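Local atomic coordinates of peptidoglycan D,D-transpeptidase MrdA (Pseudomonas aeruginosa, PDB entry 7KIS), a protein that probably cross-links the peptidoglycan of the bacterial cell wall as a penicillin-binding D,D-transpeptidase of the inner membrane. Residues I78-R83 / R165-K170; H172-V177 / P287-N292; T328-V333 / S384-F389. One frame throughout, in Å; residues are numbered along the deposited sequence.

Interaction 1 (I78-R83 / R165-K170); sequences IIADNR and RHYPLK
Arg165 reaches across to Ala80 and Asp81. Its CG is anti to the backbone N (chi1 -175°), and bends at chi2 and chi3 carry the chain along strand 78-84 from Asn82, its backbone partner, to Ala80. The Ala80 methyl therefore lies over one face of the guanidinium, above its centre, with Ala80 CB 3.5 Å from Arg165 CZ. Asp81 O sits at the edge of the group. Beyond the two segments, Arg165 NH2 pairs with Glu208 and NH1 bonds to Gly69 O.

At His166 the backbones form an antiparallel hydrogen-bonded pair. Asp81 N donates to His166 O at 2.8 Å, and His166 N donates to Asp81 O at 3.0 Å. This joins strand 163-166, the outermost on its side of a mixed sheet, to strand 78-84 in the dimerisation-domain region. The His166 side chain turns to the same face as Asp81. Its CB packs on Arg83 CG at 3.9 Å, and its CD2 lies over one face of the Arg83 guanidinium, near the rim. Arg83 NH2 also makes a salt bridge to Asp81 OD2, though its hydrogen bond is weak.

Tyr167 leaves the strand and starts a type I turn that ends at Lys170. Its CE1 is 4.0 Å from Ala80 CB, while its OH bonds to Glu208. Pro168 sets CD 3.2 Å from Ile79 O. Leu169 then meets Ile79 through their terminal methyls, CD1 to CD1 at 3.7 Å.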
# COMPACT_ATOMS: atom_id res chain seq x y z
N ILE A 78 16.60 -3.23 16.97
CA ILE A 78 17.57 -3.05 15.90
C ILE A 78 17.23 -3.97 14.73
O ILE A 78 16.96 -5.16 14.91
CB ILE A 78 18.99 -3.29 16.40
CG1 ILE A 78 19.17 -2.72 17.81
CG2 ILE A 78 19.94 -2.58 15.49
CD1 ILE A 78 20.61 -2.73 18.29
N ILE A 79 17.25 -3.40 13.53
CA ILE A 79 16.91 -4.10 12.30
C ILE A 79 18.17 -4.44 11.51
O ILE A 79 18.19 -5.41 10.74
CB ILE A 79 15.93 -3.26 11.45
CG1 ILE A 79 14.70 -2.90 12.27
CG2 ILE A 79 15.51 -4.00 10.19
CD1 ILE A 79 13.99 -4.09 12.86
N ALA A 80 19.23 -3.65 11.68
CA ALA A 80 20.46 -3.87 10.92
C ALA A 80 21.68 -3.45 11.74
O ALA A 80 21.84 -2.26 12.03
CB ALA A 80 20.42 -3.12 9.60
N ASP A 81 22.52 -4.41 12.12
CA ASP A 81 23.76 -4.13 12.81
C ASP A 81 24.94 -4.25 11.85
O ASP A 81 24.77 -4.43 10.64
CB ASP A 81 24.00 -5.08 13.99
CG ASP A 81 22.78 -5.29 14.84
OD1 ASP A 81 21.86 -4.46 14.75
OD2 ASP A 81 22.75 -6.28 15.61
N ASN A 82 26.14 -4.17 12.40
CA ASN A 82 27.37 -4.47 11.68
C ASN A 82 28.15 -5.47 12.53
O ASN A 82 28.32 -5.26 13.73
CB ASN A 82 28.20 -3.21 11.43
CG ASN A 82 27.44 -2.17 10.62
OD1 ASN A 82 26.94 -2.46 9.53
ND2 ASN A 82 27.36 -0.95 11.15
N ARG A 83 28.60 -6.55 11.90
CA ARG A 83 29.31 -7.54 12.70
C ARG A 83 30.78 -7.59 12.30
O ARG A 83 31.12 -7.34 11.14
CB ARG A 83 28.68 -8.93 12.52
CG ARG A 83 27.49 -9.21 13.42
CD ARG A 83 27.82 -8.99 14.89
NE ARG A 83 26.66 -9.18 15.76
CZ ARG A 83 25.88 -8.19 16.20
NH1 ARG A 83 26.15 -6.94 15.85
NH2 ARG A 83 24.85 -8.45 16.98
N ARG A 165 27.40 -6.35 7.23
CA ARG A 165 26.08 -5.92 7.66
C ARG A 165 25.28 -7.14 8.08
O ARG A 165 25.34 -8.20 7.45
CB ARG A 165 25.35 -5.15 6.56
CG ARG A 165 24.00 -4.57 6.99
CD ARG A 165 24.17 -3.28 7.80
NE ARG A 165 23.27 -2.22 7.35
CZ ARG A 165 22.94 -1.15 8.08
NH1 ARG A 165 23.44 -1.00 9.30
NH2 ARG A 165 22.11 -0.24 7.59
N HIS A 166 24.51 -6.98 9.16
CA HIS A 166 23.77 -8.08 9.76
C HIS A 166 22.31 -7.69 9.92
O HIS A 166 22.00 -6.57 10.34
CB HIS A 166 24.39 -8.43 11.13
CG HIS A 166 23.62 -9.45 11.91
ND1 HIS A 166 23.16 -10.63 11.36
CD2 HIS A 166 23.25 -9.48 13.21
CE1 HIS A 166 22.53 -11.33 12.28
NE2 HIS A 166 22.57 -10.65 13.42
N TYR A 167 21.42 -8.62 9.57
CA TYR A 167 19.98 -8.42 9.65
C TYR A 167 19.43 -9.40 10.68
O TYR A 167 19.07 -10.54 10.34
CB TYR A 167 19.33 -8.61 8.29
CG TYR A 167 19.86 -7.67 7.23
CD1 TYR A 167 19.59 -6.30 7.29
CD2 TYR A 167 20.65 -8.13 6.19
CE1 TYR A 167 20.08 -5.44 6.34
CE2 TYR A 167 21.14 -7.27 5.22
CZ TYR A 167 20.85 -5.92 5.31
OH TYR A 167 21.35 -5.06 4.36
N PRO A 168 19.34 -9.00 11.95
CA PRO A 168 19.02 -9.96 13.02
C PRO A 168 17.60 -10.49 12.97
O PRO A 168 17.29 -11.44 13.71
CB PRO A 168 19.26 -9.16 14.30
CG PRO A 168 19.10 -7.73 13.89
CD PRO A 168 19.61 -7.65 12.48
N LEU A 169 16.72 -9.93 12.14
CA LEU A 169 15.37 -10.45 11.99
C LEU A 169 15.15 -11.16 10.66
O LEU A 169 14.07 -11.70 10.44
CB LEU A 169 14.35 -9.32 12.16
CG LEU A 169 14.01 -9.02 13.63
CD1 LEU A 169 13.38 -7.65 13.77
CD2 LEU A 169 13.10 -10.10 14.20
N LYS A 170 16.15 -11.16 9.78
CA LYS A 170 16.21 -12.02 8.60
C LYS A 170 15.01 -11.75 7.69
O LYS A 170 14.86 -10.60 7.24
CB LYS A 170 16.36 -13.47 9.07
CG LYS A 170 17.52 -13.68 10.03
CD LYS A 170 17.56 -15.10 10.56
CE LYS A 170 18.76 -15.87 10.02
NZ LYS A 170 19.11 -17.03 10.87

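Interaction 2 (H172-V177 / P287-N292); sequences HFAHSV and PSYDPN
A loop of the dimerisation-domain region meets a loop of the transpeptidase region here, through Ala174 and His175 on one side and Tyr289 and Pro291 on the other. The contact is buried. Ala174 is its centre. Its methyl sits over the middle of the Tyr289 ring in a CH-pi contact, with CB 3.5 Å from the ring centroid and 13° off the normal. Pro291 closes in on the same methyl, with its CG 3.8 Å from Ala174 CB.

Tyr289 has its CG placed between the backbone N and the carbonyl carbon (chi1 59°). This turns the ring across Ala174, with one edge toward His175. The two rings form a T-shaped pair in which the tyrosine edge faces the histidine ring. Their centroids are 5.2 Å apart and their planes lie at 79°. The closest ring atoms are His175 CE1 and Tyr289 CE2, at 3.7 Å. A water joins the polar ends, 3.2 Å from Tyr289 OH and accepting a weak bond from His175 ND1.

The loop then bends in an Asx turn, where Asp290 OD1 accepts from Asn292 N at 3.1 Å and also from Asn292 ND2.

Loop 172-177 falls between strands 163-166 and 179-182 along the chain, with Phe173 packed on strand 78-84 and on helix 253-263. Loop 287-292 follows strand 280-286 and leads on toward helix 300-307.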
# COMPACT_ATOMS: atom_id res chain seq x y z
N HIS A 172 11.86 -11.24 7.89
CA HIS A 172 10.77 -10.34 8.22
C HIS A 172 10.92 -8.94 7.63
O HIS A 172 10.03 -8.11 7.82
CB HIS A 172 10.62 -10.23 9.74
CG HIS A 172 10.26 -11.52 10.41
ND1 HIS A 172 9.37 -12.42 9.86
CD2 HIS A 172 10.67 -12.06 11.58
CE1 HIS A 172 9.25 -13.46 10.67
NE2 HIS A 172 10.02 -13.27 11.72
N PHE A 173 12.02 -8.66 6.91
CA PHE A 173 12.24 -7.32 6.39
C PHE A 173 12.89 -7.30 5.01
O PHE A 173 13.44 -6.27 4.61
CB PHE A 173 13.12 -6.51 7.34
CG PHE A 173 12.34 -5.76 8.36
CD1 PHE A 173 12.15 -6.28 9.63
CD2 PHE A 173 11.78 -4.53 8.05
CE1 PHE A 173 11.42 -5.58 10.58
CE2 PHE A 173 11.06 -3.83 8.99
CZ PHE A 173 10.88 -4.35 10.25
N ALA A 174 12.85 -8.41 4.27
CA ALA A 174 13.58 -8.48 3.01
C ALA A 174 13.08 -7.45 2.02
O ALA A 174 13.87 -6.85 1.27
CB ALA A 174 13.48 -9.89 2.42
N HIS A 175 11.77 -7.21 1.99
CA HIS A 175 11.19 -6.26 1.06
C HIS A 175 11.03 -4.86 1.64
O HIS A 175 10.95 -3.89 0.88
CB HIS A 175 9.83 -6.78 0.56
CG HIS A 175 9.92 -8.08 -0.18
ND1 HIS A 175 10.34 -8.15 -1.49
CD2 HIS A 175 9.67 -9.35 0.21
CE1 HIS A 175 10.33 -9.42 -1.88
NE2 HIS A 175 9.92 -10.16 -0.86
N SER A 176 10.97 -4.73 2.97
CA SER A 176 10.92 -3.41 3.59
C SER A 176 12.30 -2.75 3.58
O SER A 176 12.49 -1.69 2.98
CB SER A 176 10.38 -3.52 5.01
OG SER A 176 9.38 -4.53 5.11
N VAL A 177 13.27 -3.38 4.25
CA VAL A 177 14.60 -2.78 4.37
C VAL A 177 15.44 -3.06 3.14
O VAL A 177 16.22 -2.21 2.69
CB VAL A 177 15.29 -3.28 5.66
CG1 VAL A 177 16.72 -2.77 5.73
CG2 VAL A 177 14.51 -2.84 6.88
N PRO A 287 5.91 -14.57 -0.57
CA PRO A 287 6.80 -15.14 0.44
C PRO A 287 8.03 -14.28 0.74
O PRO A 287 8.15 -13.19 0.17
CB PRO A 287 7.22 -16.48 -0.18
CG PRO A 287 7.14 -16.25 -1.63
CD PRO A 287 5.97 -15.33 -1.84
N SER A 288 8.91 -14.75 1.62
CA SER A 288 10.08 -13.98 2.02
C SER A 288 11.36 -14.68 1.58
O SER A 288 11.35 -15.71 0.90
CB SER A 288 10.09 -13.80 3.54
OG SER A 288 8.91 -13.15 4.01
N TYR A 289 12.48 -14.07 1.96
CA TYR A 289 13.81 -14.63 1.75
C TYR A 289 14.73 -14.04 2.81
O TYR A 289 14.45 -12.98 3.39
CB TYR A 289 14.34 -14.38 0.33
CG TYR A 289 14.46 -12.93 -0.08
CD1 TYR A 289 15.59 -12.19 0.24
CD2 TYR A 289 13.46 -12.31 -0.82
CE1 TYR A 289 15.72 -10.87 -0.15
CE2 TYR A 289 13.58 -10.99 -1.22
CZ TYR A 289 14.71 -10.27 -0.88
OH TYR A 289 14.83 -8.96 -1.27
N ASP A 290 15.83 -14.73 3.07
CA ASP A 290 16.82 -14.23 4.02
C ASP A 290 17.71 -13.20 3.34
O ASP A 290 18.43 -13.54 2.39
CB ASP A 290 17.67 -15.37 4.57
CG ASP A 290 18.41 -14.99 5.85
OD1 ASP A 290 18.47 -13.79 6.17
OD2 ASP A 290 18.92 -15.90 6.53
N PRO A 291 17.71 -11.93 3.77
CA PRO A 291 18.60 -10.94 3.16
C PRO A 291 20.06 -11.13 3.54
O PRO A 291 20.93 -10.48 2.95
CB PRO A 291 18.07 -9.60 3.69
CG PRO A 291 16.76 -9.91 4.36
CD PRO A 291 16.85 -11.33 4.81
N ASN A 292 20.36 -12.01 4.50
CA ASN A 292 21.73 -12.26 4.93
C ASN A 292 22.49 -13.19 3.99
O ASN A 292 23.61 -13.59 4.32
CB ASN A 292 21.75 -12.85 6.34
CG ASN A 292 21.30 -11.86 7.39
OD1 ASN A 292 21.99 -10.88 7.66
ND2 ASN A 292 20.15 -12.12 7.99
O HOH W 1 12.80 -6.97 -2.65

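Interaction 3 (T328-V333 / S384-F389); sequences TVKPAV and SNDTYF. With C9D ((2S,5R)-1-formyl-N'-[(3R)-pyrrolidine-3-carbonyl]-5-[(sulfooxy)amino]piperidine-2-carbohydrazide), chain C.
Lys330 ends between Ser384 and Asp386, and the aspartate is unusual: the third position of the Ser-x-Asn motif of penicillin-binding proteins is commonly asparagine. Lys330 itself is the lysine of the Ser-x-x-Lys motif that starts at Ser327, the predicted acyl-ester residue. Its chain runs extended beyond CG (chi2 170°) and brings NZ to the other segment. NZ donates to Ser384 OG at 2.7 Å. It also makes a salt bridge with Asp386 OD1 at 2.7 Å, meeting that oxygen from above the carboxylate plane, 36° out of it. A weak bond runs to Asn385 O.

The lysine's stem lies on Phe389. CB of Lys330 is over one face of the ring, 3.7 Å from the centroid, and Tyr388 covers the opposite face. Val333 CG1 meets the ring edge.

Ser384 closes the preceding helix in a Schellman motif, and Asn385 caps the next one by accepting from Tyr388 N. Asp386 OD2, which also takes a bond from Trp367 N, lies 2.5 Å from NAO of the inhibitor C9D, a weak bond whose short length is doubtful at this resolution.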
# COMPACT_ATOMS: atom_id res chain seq x y z
N THR A 328 -12.81 -2.14 -4.54
CA THR A 328 -12.27 -1.35 -3.44
C THR A 328 -12.23 0.14 -3.75
O THR A 328 -12.24 0.95 -2.82
CB THR A 328 -10.86 -1.84 -3.09
OG1 THR A 328 -9.98 -1.61 -4.20
CG2 THR A 328 -10.88 -3.33 -2.77
N VAL A 329 -12.20 0.53 -5.03
CA VAL A 329 -12.17 1.95 -5.39
C VAL A 329 -13.51 2.64 -5.26
O VAL A 329 -13.56 3.88 -5.33
CB VAL A 329 -11.70 2.18 -6.84
CG1 VAL A 329 -10.27 1.73 -7.01
CG2 VAL A 329 -12.63 1.48 -7.80
N LYS A 330 -14.60 1.89 -5.11
CA LYS A 330 -15.94 2.47 -5.18
C LYS A 330 -16.17 3.63 -4.22
O LYS A 330 -16.88 4.58 -4.60
CB LYS A 330 -16.98 1.36 -4.97
CG LYS A 330 -17.13 0.45 -6.17
CD LYS A 330 -17.98 -0.78 -5.85
CE LYS A 330 -18.14 -1.66 -7.08
NZ LYS A 330 -19.30 -2.58 -6.96
N PRO A 331 -15.64 3.64 -2.98
CA PRO A 331 -15.77 4.86 -2.17
C PRO A 331 -15.17 6.09 -2.83
O PRO A 331 -15.79 7.16 -2.84
CB PRO A 331 -15.04 4.48 -0.87
CG PRO A 331 -15.16 3.01 -0.79
CD PRO A 331 -15.05 2.54 -2.21
N ALA A 332 -13.96 5.96 -3.39
CA ALA A 332 -13.33 7.09 -4.06
C ALA A 332 -14.10 7.50 -5.31
O ALA A 332 -14.21 8.69 -5.63
CB ALA A 332 -11.88 6.76 -4.40
N VAL A 333 -14.65 6.52 -6.04
CA VAL A 333 -15.47 6.83 -7.20
C VAL A 333 -16.74 7.57 -6.78
O VAL A 333 -17.18 8.51 -7.45
CB VAL A 333 -15.79 5.55 -7.99
CG1 VAL A 333 -16.62 5.87 -9.22
CG2 VAL A 333 -14.51 4.83 -8.37
N SER A 384 -21.89 -3.12 -2.43
CA SER A 384 -21.04 -2.99 -3.61
C SER A 384 -21.82 -3.28 -4.89
O SER A 384 -21.53 -4.21 -5.64
CB SER A 384 -19.82 -3.90 -3.49
OG SER A 384 -18.91 -3.66 -4.56
N ASN A 385 -22.81 -2.43 -5.14
CA ASN A 385 -23.61 -2.55 -6.35
C ASN A 385 -22.82 -2.00 -7.54
O ASN A 385 -22.23 -0.92 -7.45
CB ASN A 385 -24.93 -1.81 -6.19
CG ASN A 385 -25.91 -2.11 -7.31
OD1 ASN A 385 -25.90 -1.44 -8.35
ND2 ASN A 385 -26.76 -3.11 -7.12
N ASP A 386 -22.82 -2.73 -8.65
CA ASP A 386 -22.07 -2.29 -9.81
C ASP A 386 -22.85 -1.30 -10.67
O ASP A 386 -22.26 -0.39 -11.25
CB ASP A 386 -21.63 -3.49 -10.66
CG ASP A 386 -20.74 -4.45 -9.90
OD1 ASP A 386 -19.80 -3.98 -9.22
OD2 ASP A 386 -20.98 -5.67 -9.97
N THR A 387 -24.18 -1.47 -10.75
CA THR A 387 -24.98 -0.59 -11.60
C THR A 387 -24.96 0.84 -11.09
O THR A 387 -24.96 1.79 -11.89
CB THR A 387 -26.41 -1.11 -11.68
OG1 THR A 387 -26.98 -1.18 -10.37
CG2 THR A 387 -26.43 -2.50 -12.31
N TYR A 388 -24.94 1.03 -9.77
CA TYR A 388 -24.85 2.37 -9.21
C TYR A 388 -23.59 3.09 -9.68
O TYR A 388 -23.64 4.26 -10.05
CB TYR A 388 -24.89 2.31 -7.68
CG TYR A 388 -24.79 3.65 -6.97
CD1 TYR A 388 -23.56 4.25 -6.75
CD2 TYR A 388 -25.93 4.29 -6.50
CE1 TYR A 388 -23.48 5.47 -6.09
CE2 TYR A 388 -25.85 5.50 -5.85
CZ TYR A 388 -24.62 6.09 -5.65
OH TYR A 388 -24.54 7.30 -4.99
N PHE A 389 -22.46 2.38 -9.68
CA PHE A 389 -21.21 2.98 -10.12
C PHE A 389 -21.04 2.91 -11.63
O PHE A 389 -20.28 3.71 -12.20
CB PHE A 389 -20.03 2.32 -9.40
CG PHE A 389 -20.07 2.51 -7.91
CD1 PHE A 389 -20.73 1.61 -7.10
CD2 PHE A 389 -19.45 3.60 -7.32
CE1 PHE A 389 -20.78 1.78 -5.73
CE2 PHE A 389 -19.49 3.78 -5.95
CZ PHE A 389 -20.16 2.87 -5.16
OAF C9D C . -15.99 -9.32 -0.94
SAY C9D C . -17.00 -9.34 -2.08
OAD C9D C . -17.06 -10.71 -2.72
OAE C9D C . -18.29 -9.02 -1.35
OAR C9D C . -16.65 -8.16 -3.24
NAQ C9D C . -17.89 -7.62 -3.73
CAU C9D C . -18.10 -8.02 -5.18
CAJ C9D C . -17.10 -9.04 -5.56
CB C9D C . -17.10 -9.35 -7.00
CAM C9D C . -18.05 -6.76 -6.06
N C9D C . -16.99 -6.82 -7.14
CAG C9D C . -15.90 -5.85 -7.10
OAA C9D C . -14.81 -6.17 -7.46
CA C9D C . -16.75 -8.13 -7.85
C C9D C . -17.59 -8.19 -9.12
O C9D C . -17.57 -9.18 -9.77
NAP C9D C . -18.42 -7.05 -9.56
NAO C9D C . -19.17 -7.21 -10.76
CAS C9D C . -18.47 -7.40 -12.03
OAB C9D C . -17.29 -7.41 -12.07
CAV C9D C . -19.31 -7.61 -13.35
CAI C9D C . -20.47 -8.62 -13.03
CAH C9D C . -20.04 -9.98 -13.72
NAN C9D C . -19.25 -9.60 -14.75
CAL C9D C . -18.52 -8.20 -14.29

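In the fold
Interactions 1 and 2 are neighbours, with centres about 12 Å apart. Tyr167 N of interaction 1 probably bonds to Asn292 OD1 of interaction 2, at 3.0 Å. Ile79 CG2 also packs on Val177 CG2 at 3.7 Å. The turn after strand 163-166 thus touches the junction with the transpeptidase region. Interaction 3 lies on the opposite side of the chain's centre. Its centre is about 45 Å from that of interaction 1 and about 35 Å from that of interaction 2, and the nearest atoms are about 29 Å and 20 Å away. It alone of the three belongs to the inhibitor pocket, where the Ser384 side chain is about 3 Å from that of Ser327.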